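PDB 1STZ: heat-inducible transcription repressor HrcA from Thermotoga maritima, which probably represses the class I heat shock operons grpE-dnaK-dnaJ and groELS by binding DNA, preventing their heat-shock induction. Local coordinates for residues V150-V155 with L182-I187; F162-L165 with S171-T174; N192-G197 with G215-I220; R198-V203 with S222-T227. One frame throughout, in Å; residues are numbered along the deposited sequence.

Interaction 1. Residues V150-V155 with L182-I187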
# COMPACT_ATOMS: atom_id res chain seq x y z
N VAL A 150 10.63 32.37 -2.95
CA VAL A 150 9.55 32.30 -3.93
C VAL A 150 10.14 31.88 -5.27
O VAL A 150 11.03 32.54 -5.78
CB VAL A 150 8.85 33.65 -4.11
CG1 VAL A 150 7.73 33.55 -5.15
CG2 VAL A 150 8.30 34.14 -2.78
N MET A 151 9.63 30.80 -5.83
CA MET A 151 10.11 30.28 -7.10
C MET A 151 9.06 30.50 -8.19
O MET A 151 7.88 30.20 -8.00
CB MET A 151 10.40 28.78 -6.98
CG MET A 151 11.51 28.41 -6.00
SD MET A 151 10.87 27.59 -4.53
CE MET A 151 10.52 28.83 -3.59
N LEU A 152 9.51 31.08 -9.31
CA LEU A 152 8.75 31.12 -10.56
C LEU A 152 9.55 30.45 -11.67
O LEU A 152 10.42 31.07 -12.26
CB LEU A 152 8.52 32.56 -11.00
CG LEU A 152 7.55 33.47 -10.27
CD1 LEU A 152 7.48 34.77 -11.04
CD2 LEU A 152 6.17 32.88 -10.12
N ILE A 153 9.25 29.19 -11.98
CA ILE A 153 10.03 28.40 -12.96
C ILE A 153 9.35 28.26 -14.33
O ILE A 153 8.38 27.55 -14.45
CB ILE A 153 10.28 27.00 -12.36
CG1 ILE A 153 11.09 27.12 -11.07
CG2 ILE A 153 11.00 26.11 -13.36
CD1 ILE A 153 10.29 26.91 -9.86
N PRO A 154 9.85 28.91 -15.37
CA PRO A 154 9.29 28.69 -16.71
C PRO A 154 9.61 27.28 -17.24
O PRO A 154 10.78 26.99 -17.48
CB PRO A 154 9.96 29.76 -17.58
CG PRO A 154 10.82 30.58 -16.67
CD PRO A 154 10.96 29.87 -15.38
N VAL A 155 8.59 26.43 -17.41
CA VAL A 155 8.80 25.10 -18.00
C VAL A 155 8.65 25.12 -19.52
O VAL A 155 9.26 24.30 -20.19
CB VAL A 155 7.89 24.02 -17.38
CG1 VAL A 155 8.20 23.86 -15.90
CG2 VAL A 155 6.40 24.31 -17.59
N LEU A 182 6.41 37.48 -20.06
CA LEU A 182 7.00 38.56 -19.28
C LEU A 182 8.39 38.10 -18.84
O LEU A 182 8.75 36.94 -19.04
CB LEU A 182 6.14 38.90 -18.06
CG LEU A 182 4.63 39.07 -18.31
CD1 LEU A 182 3.88 39.21 -16.99
CD2 LEU A 182 4.35 40.25 -19.22
N ASN A 183 9.18 39.01 -18.26
CA ASN A 183 10.52 38.66 -17.79
C ASN A 183 10.41 37.99 -16.42
O ASN A 183 10.20 38.65 -15.40
CB ASN A 183 11.42 39.89 -17.73
CG ASN A 183 12.90 39.53 -17.66
OD1 ASN A 183 13.32 38.70 -16.84
ND2 ASN A 183 13.70 40.14 -18.52
N TRP A 184 10.51 36.66 -16.42
CA TRP A 184 10.17 35.87 -15.24
C TRP A 184 11.27 35.93 -14.18
O TRP A 184 10.98 35.93 -12.99
CB TRP A 184 9.84 34.43 -15.63
CG TRP A 184 8.69 34.36 -16.61
CD1 TRP A 184 8.73 33.88 -17.89
CD2 TRP A 184 7.35 34.81 -16.39
NE1 TRP A 184 7.50 34.02 -18.48
CE2 TRP A 184 6.63 34.57 -17.57
CE3 TRP A 184 6.68 35.39 -15.30
CZ2 TRP A 184 5.28 34.90 -17.71
CZ3 TRP A 184 5.34 35.70 -15.43
CH2 TRP A 184 4.65 35.45 -16.63
N GLU A 185 12.53 35.98 -14.60
CA GLU A 185 13.65 36.08 -13.65
C GLU A 185 13.57 37.35 -12.79
O GLU A 185 13.87 37.33 -11.60
CB GLU A 185 14.99 36.05 -14.40
CG GLU A 185 16.12 35.48 -13.55
CD GLU A 185 17.41 35.30 -14.31
OE1 GLU A 185 17.72 36.14 -15.19
OE2 GLU A 185 18.12 34.31 -14.04
N GLU A 186 13.16 38.45 -13.42
CA GLU A 186 13.05 39.74 -12.75
C GLU A 186 11.81 39.77 -11.85
O GLU A 186 11.86 40.31 -10.75
CB GLU A 186 12.98 40.89 -13.76
CG GLU A 186 14.31 41.18 -14.44
CD GLU A 186 14.26 42.40 -15.36
OE1 GLU A 186 15.25 42.63 -16.09
OE2 GLU A 186 13.24 43.12 -15.35
N ILE A 187 10.71 39.19 -12.33
CA ILE A 187 9.50 39.13 -11.52
C ILE A 187 9.71 38.27 -10.28
O ILE A 187 9.16 38.56 -9.23
CB ILE A 187 8.28 38.66 -12.37
CG1 ILE A 187 7.87 39.80 -13.32
CG2 ILE A 187 7.10 38.30 -11.49
CD1 ILE A 187 6.85 39.41 -14.36

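Interaction 2. Residues F162-L165 with S171-T174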
# COMPACT_ATOMS: atom_id res chain seq x y z
N PHE A 162 4.78 28.06 -10.14
CA PHE A 162 4.98 28.88 -8.96
C PHE A 162 5.00 27.99 -7.74
O PHE A 162 4.30 26.99 -7.69
CB PHE A 162 3.85 29.92 -8.84
CG PHE A 162 3.74 30.56 -7.48
CD1 PHE A 162 4.54 31.65 -7.14
CD2 PHE A 162 2.84 30.08 -6.54
CE1 PHE A 162 4.43 32.24 -5.88
CE2 PHE A 162 2.74 30.66 -5.30
CZ PHE A 162 3.54 31.74 -4.97
N SER A 163 5.78 28.37 -6.74
CA SER A 163 5.74 27.75 -5.43
C SER A 163 6.49 28.59 -4.41
O SER A 163 7.17 29.55 -4.76
CB SER A 163 6.32 26.33 -5.45
OG SER A 163 7.61 26.32 -6.03
N ILE A 164 6.33 28.26 -3.14
CA ILE A 164 7.11 28.91 -2.10
C ILE A 164 7.82 27.84 -1.30
O ILE A 164 7.35 26.71 -1.22
CB ILE A 164 6.24 29.79 -1.18
CG1 ILE A 164 5.20 28.96 -0.43
CG2 ILE A 164 5.57 30.88 -1.99
CD1 ILE A 164 4.37 29.76 0.55
N LEU A 165 8.93 28.23 -0.71
CA LEU A 165 9.65 27.38 0.22
C LEU A 165 9.32 27.85 1.61
O LEU A 165 9.29 29.05 1.88
CB LEU A 165 11.16 27.51 0.02
CG LEU A 165 11.91 26.22 -0.23
CD1 LEU A 165 11.71 25.26 0.94
CD2 LEU A 165 11.47 25.58 -1.56
N SER A 171 5.48 24.46 -0.78
CA SER A 171 4.03 24.61 -0.69
C SER A 171 3.50 25.46 -1.82
O SER A 171 4.25 26.13 -2.52
CB SER A 171 3.65 25.26 0.63
OG SER A 171 4.36 24.66 1.69
N LYS A 172 2.18 25.41 -1.98
CA LYS A 172 1.43 26.21 -2.93
C LYS A 172 1.83 25.96 -4.36
O LYS A 172 1.68 26.85 -5.18
CB LYS A 172 1.58 27.69 -2.64
CG LYS A 172 1.40 28.06 -1.20
CD LYS A 172 0.03 27.75 -0.75
CE LYS A 172 -0.27 28.48 0.53
NZ LYS A 172 -1.61 28.07 1.02
N VAL A 173 2.28 24.76 -4.67
CA VAL A 173 2.75 24.45 -6.00
C VAL A 173 1.60 24.58 -7.00
O VAL A 173 0.57 23.92 -6.88
CB VAL A 173 3.41 23.05 -6.09
CG1 VAL A 173 4.17 22.92 -7.39
CG2 VAL A 173 4.37 22.86 -4.96
N THR A 174 1.80 25.41 -8.01
CA THR A 174 0.72 25.82 -8.89
C THR A 174 1.24 26.09 -10.28
O THR A 174 1.92 27.08 -10.49
CB THR A 174 0.06 27.10 -8.37
OG1 THR A 174 -0.42 26.90 -7.03
CG2 THR A 174 -1.20 27.43 -9.18

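Interaction 3. Residues N192-G197 with G215-I220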
# COMPACT_ATOMS: atom_id res chain seq x y z
N ASN A 192 10.54 37.89 -4.40
CA ASN A 192 11.41 37.56 -3.28
C ASN A 192 11.74 38.76 -2.37
O ASN A 192 11.83 38.62 -1.15
CB ASN A 192 12.69 36.87 -3.77
CG ASN A 192 12.51 35.37 -3.89
OD1 ASN A 192 12.36 34.68 -2.89
ND2 ASN A 192 12.48 34.86 -5.13
N PHE A 193 11.90 39.94 -2.96
CA PHE A 193 12.11 41.17 -2.19
C PHE A 193 10.91 41.45 -1.30
O PHE A 193 11.08 41.83 -0.15
CB PHE A 193 12.30 42.38 -3.12
CG PHE A 193 13.56 42.34 -3.92
CD1 PHE A 193 13.69 43.15 -5.05
CD2 PHE A 193 14.63 41.50 -3.58
CE1 PHE A 193 14.85 43.13 -5.80
CE2 PHE A 193 15.79 41.48 -4.33
CZ PHE A 193 15.90 42.30 -5.44
N LEU A 194 9.72 41.25 -1.85
CA LEU A 194 8.46 41.57 -1.17
C LEU A 194 8.03 40.55 -0.13
O LEU A 194 7.40 40.90 0.86
CB LEU A 194 7.33 41.67 -2.20
CG LEU A 194 7.44 42.83 -3.19
CD1 LEU A 194 6.41 42.68 -4.30
CD2 LEU A 194 7.27 44.17 -2.47
N LEU A 195 8.36 39.28 -0.37
CA LEU A 195 7.75 38.19 0.37
C LEU A 195 8.68 37.41 1.28
O LEU A 195 8.23 36.81 2.24
CB LEU A 195 7.11 37.22 -0.61
CG LEU A 195 5.88 37.76 -1.34
CD1 LEU A 195 5.39 36.72 -2.30
CD2 LEU A 195 4.78 38.12 -0.35
N ARG A 196 9.97 37.39 0.95
CA ARG A 196 10.97 36.65 1.71
C ARG A 196 11.14 37.25 3.10
O ARG A 196 11.37 38.44 3.23
CB ARG A 196 12.30 36.72 0.96
CG ARG A 196 13.42 35.89 1.51
CD ARG A 196 14.65 35.94 0.62
NE ARG A 196 14.72 34.81 -0.30
CZ ARG A 196 15.65 34.67 -1.25
NH1 ARG A 196 16.59 35.59 -1.41
NH2 ARG A 196 15.63 33.59 -2.02
N GLY A 197 11.03 36.44 4.14
CA GLY A 197 11.08 36.94 5.51
C GLY A 197 9.71 37.28 6.08
O GLY A 197 9.56 37.43 7.29
N GLY A 215 -1.28 42.82 -12.34
CA GLY A 215 -2.20 41.71 -12.51
C GLY A 215 -1.61 40.37 -12.12
O GLY A 215 -2.29 39.54 -11.54
N PHE A 216 -0.33 40.17 -12.46
CA PHE A 216 0.36 38.93 -12.11
C PHE A 216 0.61 38.84 -10.61
O PHE A 216 0.49 37.77 -10.03
CB PHE A 216 1.68 38.80 -12.87
CG PHE A 216 2.33 37.45 -12.71
CD1 PHE A 216 1.89 36.36 -13.45
CD2 PHE A 216 3.34 37.26 -11.79
CE1 PHE A 216 2.47 35.12 -13.29
CE2 PHE A 216 3.92 36.02 -11.61
CZ PHE A 216 3.48 34.94 -12.36
N LEU A 217 0.95 39.97 -10.00
CA LEU A 217 1.19 40.04 -8.56
C LEU A 217 -0.09 39.76 -7.77
O LEU A 217 -0.04 39.18 -6.68
CB LEU A 217 1.79 41.40 -8.18
CG LEU A 217 3.31 41.54 -8.26
CD1 LEU A 217 3.96 41.00 -7.00
CD2 LEU A 217 3.90 40.82 -9.46
N ARG A 218 -1.23 40.14 -8.34
CA ARG A 218 -2.54 39.84 -7.75
C ARG A 218 -2.83 38.34 -7.81
O ARG A 218 -3.46 37.79 -6.91
CB ARG A 218 -3.64 40.59 -8.52
CG ARG A 218 -4.71 41.27 -7.66
CD ARG A 218 -5.58 42.26 -8.44
NE ARG A 218 -4.76 43.15 -9.26
CZ ARG A 218 -5.15 43.75 -10.38
NH1 ARG A 218 -6.38 43.60 -10.86
NH2 ARG A 218 -4.28 44.53 -11.04
N LEU A 219 -2.39 37.71 -8.89
CA LEU A 219 -2.52 36.26 -9.05
C LEU A 219 -1.75 35.57 -7.94
O LEU A 219 -2.29 34.69 -7.27
CB LEU A 219 -1.97 35.81 -10.41
CG LEU A 219 -2.58 34.59 -11.12
CD1 LEU A 219 -1.56 33.97 -12.09
CD2 LEU A 219 -3.11 33.54 -10.17
N ILE A 220 -0.51 35.99 -7.73
CA ILE A 220 0.34 35.40 -6.69
C ILE A 220 -0.27 35.54 -5.30
O ILE A 220 -0.22 34.60 -4.51
CB ILE A 220 1.80 35.98 -6.74
CG1 ILE A 220 2.73 35.03 -7.51
CG2 ILE A 220 2.38 36.19 -5.34
CD1 ILE A 220 2.38 34.86 -8.96

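Interaction 4. Residues R198-V203 with S222-T227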
# COMPACT_ATOMS: atom_id res chain seq x y z
N ARG A 198 8.71 37.39 5.22
CA ARG A 198 7.34 37.65 5.63
C ARG A 198 6.63 36.33 5.79
O ARG A 198 7.03 35.35 5.19
CB ARG A 198 6.64 38.51 4.59
CG ARG A 198 7.50 39.66 4.16
CD ARG A 198 6.89 41.02 4.28
NE ARG A 198 6.19 41.27 5.53
CZ ARG A 198 5.71 42.47 5.85
NH1 ARG A 198 5.89 43.49 5.02
NH2 ARG A 198 5.07 42.66 6.99
N THR A 199 5.59 36.29 6.61
CA THR A 199 4.86 35.04 6.84
C THR A 199 3.64 34.90 5.93
O THR A 199 3.19 35.87 5.37
CB THR A 199 4.46 34.88 8.33
OG1 THR A 199 3.42 35.80 8.66
CG2 THR A 199 5.61 35.26 9.26
N VAL A 200 3.14 33.68 5.78
CA VAL A 200 1.94 33.42 5.01
C VAL A 200 0.77 34.14 5.69
O VAL A 200 -0.09 34.67 5.01
CB VAL A 200 1.65 31.92 4.88
CG1 VAL A 200 0.31 31.66 4.19
CG2 VAL A 200 2.78 31.22 4.11
N GLY A 201 0.78 34.19 7.01
CA GLY A 201 -0.23 34.91 7.79
C GLY A 201 -0.27 36.39 7.47
O GLY A 201 -1.34 36.99 7.41
N GLU A 202 0.88 36.99 7.24
CA GLU A 202 0.94 38.39 6.84
C GLU A 202 0.31 38.63 5.47
O GLU A 202 -0.39 39.64 5.28
CB GLU A 202 2.38 38.89 6.86
CG GLU A 202 2.90 39.09 8.27
CD GLU A 202 4.31 39.65 8.30
OE1 GLU A 202 5.14 39.23 7.46
OE2 GLU A 202 4.58 40.50 9.18
N VAL A 203 0.55 37.71 4.53
CA VAL A 203 -0.06 37.78 3.19
C VAL A 203 -1.60 37.64 3.27
O VAL A 203 -2.32 38.40 2.64
CB VAL A 203 0.54 36.70 2.22
CG1 VAL A 203 -0.12 36.79 0.85
CG2 VAL A 203 2.05 36.86 2.08
N SER A 222 -3.43 35.72 -4.52
CA SER A 222 -4.56 34.78 -4.38
C SER A 222 -4.10 33.32 -4.24
O SER A 222 -4.79 32.52 -3.60
CB SER A 222 -5.55 34.92 -5.54
OG SER A 222 -4.97 34.55 -6.78
N LEU A 223 -2.95 32.97 -4.83
CA LEU A 223 -2.43 31.61 -4.73
C LEU A 223 -1.86 31.32 -3.34
O LEU A 223 -2.11 30.27 -2.78
CB LEU A 223 -1.35 31.33 -5.79
CG LEU A 223 -1.83 31.33 -7.24
CD1 LEU A 223 -0.64 31.16 -8.18
CD2 LEU A 223 -2.88 30.23 -7.47
N ILE A 224 -1.10 32.27 -2.80
CA ILE A 224 -0.57 32.17 -1.44
C ILE A 224 -1.71 32.27 -0.44
O ILE A 224 -1.81 31.48 0.51
CB ILE A 224 0.46 33.28 -1.18
CG1 ILE A 224 1.71 33.05 -2.03
CG2 ILE A 224 0.85 33.31 0.31
CD1 ILE A 224 2.57 34.24 -2.19
N GLY A 225 -2.58 33.26 -0.67
CA GLY A 225 -3.73 33.49 0.18
C GLY A 225 -4.94 32.65 -0.20
O GLY A 225 -6.07 33.02 0.11
N GLU A 226 -4.71 31.51 -0.87
CA GLU A 226 -5.79 30.60 -1.22
C GLU A 226 -6.51 30.20 0.06
O GLU A 226 -5.86 29.91 1.07
CB GLU A 226 -5.26 29.36 -1.97
CG GLU A 226 -4.39 28.40 -1.14
CD GLU A 226 -3.60 27.37 -1.97
OE1 GLU A 226 -3.39 27.60 -3.19
OE2 GLU A 226 -3.16 26.33 -1.40
N THR A 227 -7.84 30.22 0.04
CA THR A 227 -8.62 29.72 1.17
C THR A 227 -8.25 28.27 1.47
O THR A 227 -8.52 27.37 0.66
CB THR A 227 -10.12 29.82 0.89
OG1 THR A 227 -10.54 31.19 1.00
CG2 THR A 227 -10.93 29.05 1.95

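Interaction 1. Residues V150-V155 with L182-I187
Leu-152 pushes one methyl, CD1, against the CG2 branch of Ile-187 at 3.6 Å, and this is the close-packed part of the contact. The two side chains pass at a slant. CG2 of Ile-187, the branch set anti to the backbone N, faces the strand, while CG1 leads away from it. Leucine suits the strand here because its length carries a single methyl between two helix residues: the same CD1 also lies 4.4 Å from CE3 of Trp-184, oblique to the ring. The contact joins strand 149-154, an outermost strand within this chain of a three-stranded antiparallel sheet, to the first turn of helix 184-195, which lies across one face of that sheet. Phe-216 from helix 215-224 closes over Leu-152, Trp-184 and Ile-187 and adds to the apolar core. Toward the end of the strand the packing thins. Pro-154 is exposed, and its CG comes no nearer than 4.1 Å to CD1 of Trp-184, the proline and the indole running past each other in opposite directions. Asn-183, exposed and away from the strand, is the N-cap; its OD1 accepts a weak 3.4 Å capping bond from Glu-186 N, a role suited to asparagine.

Interaction 2. Residues F162-L165 with S171-T174
Phe-162 and Lys-172 lie side by side and point the same way, the ring's CE2 4.2 Å from CB of the lysine. With CG anti to its backbone N (chi1 164°), the phenylalanine reaches over the sheet, bringing CB of Thr-174 to its edge, near the ring plane. Ile-164 flanks Lys-172 in the same manner: CD1 packs 3.8 Å from CG of the lysine. The lysine chain bends at chi2, and its aliphatic part serves as an apolar neighbour while the amine continues to a long, weak ion pair with Glu-226. A large aromatic suits position 162 because Ile-220, Leu-223 and Ile-224 of helix 215-224 close on it. Ser-163 points elsewhere, its CB 4.0 Å from CG2 of Val-173; a small residue fits there, where Ile-161 of the second subunit packs against it.

Two hydrogen-bonded pairs hold the backbones. Ile-164 N gives Ser-171 O a nearly straight bond (176°), whereas Phe-162 N approaches Thr-174 O from above the carbonyl plane. Between the pairs the register slips by one residue, with Lys-172 at left-handed backbone angles. Its carbonyl O accepts from Thr-174 OG1 at 2.8 Å; the short, beta-branched threonine puts its hydroxyl within reach of the carbonyl two residues back. The arrangement is a beta bulge in an antiparallel hairpin, strands 159-166 and 169-177.

Interaction 3. Residues N192-G197 with G215-I220
Leu-194 and Leu-217 meet methyl to methyl, CD1 to CD1 at 4.0 Å, where two helices of the small alpha/beta unit face each other above its three-stranded antiparallel sheet. The two side chains cross at about a right angle, which limits the touch to one methyl from each. Leucine serves this place because its length, with a methyl at the tip, lets each side chain reach about half-way: the CA atoms of the pair are 10.5 Å apart. The second point of contact is looser still. CD1 of Leu-195 comes to 4.3 Å from CG2 of Ile-220, the short branch of the isoleucine, while the longer branch heads away from residues 192-197.

The next shell fills in round these two pairs. Leu-191, one turn earlier on helix 184-195, touches both Leu-217 and Ile-220, and Leu-211 from the connecting loop packs on Leu-195 and Leu-217. They add apolar contacts round the small surface the two segments share. Val-150 of strand 149-154 also packs on Leu-195.

Farther out, polar groups tie the C-terminal end of helix 184-195 to the sheet region. Asn-192 sends ND2 to the carbonyl O of Val-150 in strand 149-154; an amide suits this position because its N-H groups can satisfy main-chain oxygens, and Glu-188 O is a second acceptor. Arg-196, the first residue to leave helical angles, donates from NE to Leu-148 O. Its flat guanidinium group passes over Asn-192, whose CG lies 3.9 Å above one face, offset toward the rim.

Interaction 4. Residues R198-V203 with S222-T227
Val-203 sets CG1 anti to its backbone N (chi1 180°), and Ile-224 places CG2 likewise anti to its own N, chi1 to CG1 being -67°; these two branches meet at 3.7 Å. The side chains cross at about a right angle, the isoleucine methyl lying against the fork of the valine, with CB of Val-203 only 3.9 Å from CG2 of Ile-224. Val-200, one turn earlier, adds a looser touch, its CG1 4.3 Å from the same CG2. Beta-branched residues fit here because their methyls sit close to the backbone, and the backbones come near: the CA atoms of Val-203 and Gly-225, just past helix 215-224, are 6.4 Å apart, a close approach that suits a residue with no side chain. Leu-195 packs on both Val-203 and Ile-224.

Away from this buried patch, polar groups shape the start of helix 200-205. Glu-202 N donates to Thr-199 OG1, and Thr-199 N returns a bond to Glu-202 OE1 at 3.1 Å. Arg-198 then grips the carboxylate side-on, NE to OE1 and NH2 to OE2, the latter nearly straight at 172°. Arg-198 meets both oxygens from above the carboxylate plane, and Thr-199 N reaches OE1 from the face opposite to Arg-198 NE. These neighbouring donors would probably stabilise its negative charge. The reciprocal pairing of threonine and glutamate is a capping box, here reinforced by a salt bridge at a helix N-terminus.

All four contacts belong to one compact unit, a three-stranded sheet covered by helices. Interaction 2 is nested along the chain inside the loop closed by interaction 1, and strands 149-154 and 159-166 join them through Met-151 N to Ser-163 O (3.0 Å). Interactions 3 and 4 share helix 215-224, their centres about 10 Å apart, and Leu-195 CD1 touches Ile-224 CD1 at 3.8 Å. Phe-162 links the sheet to both, meeting Ile-220 CG1 with its CE1 at 3.7 Å and Ile-224 CG1 with its CZ at 3.7 Å. Interactions 1 and 4 do not touch, their nearest atoms being about 6 Å apart. All four have residues within reach of the second subunit, interactions 1 and 2 the most.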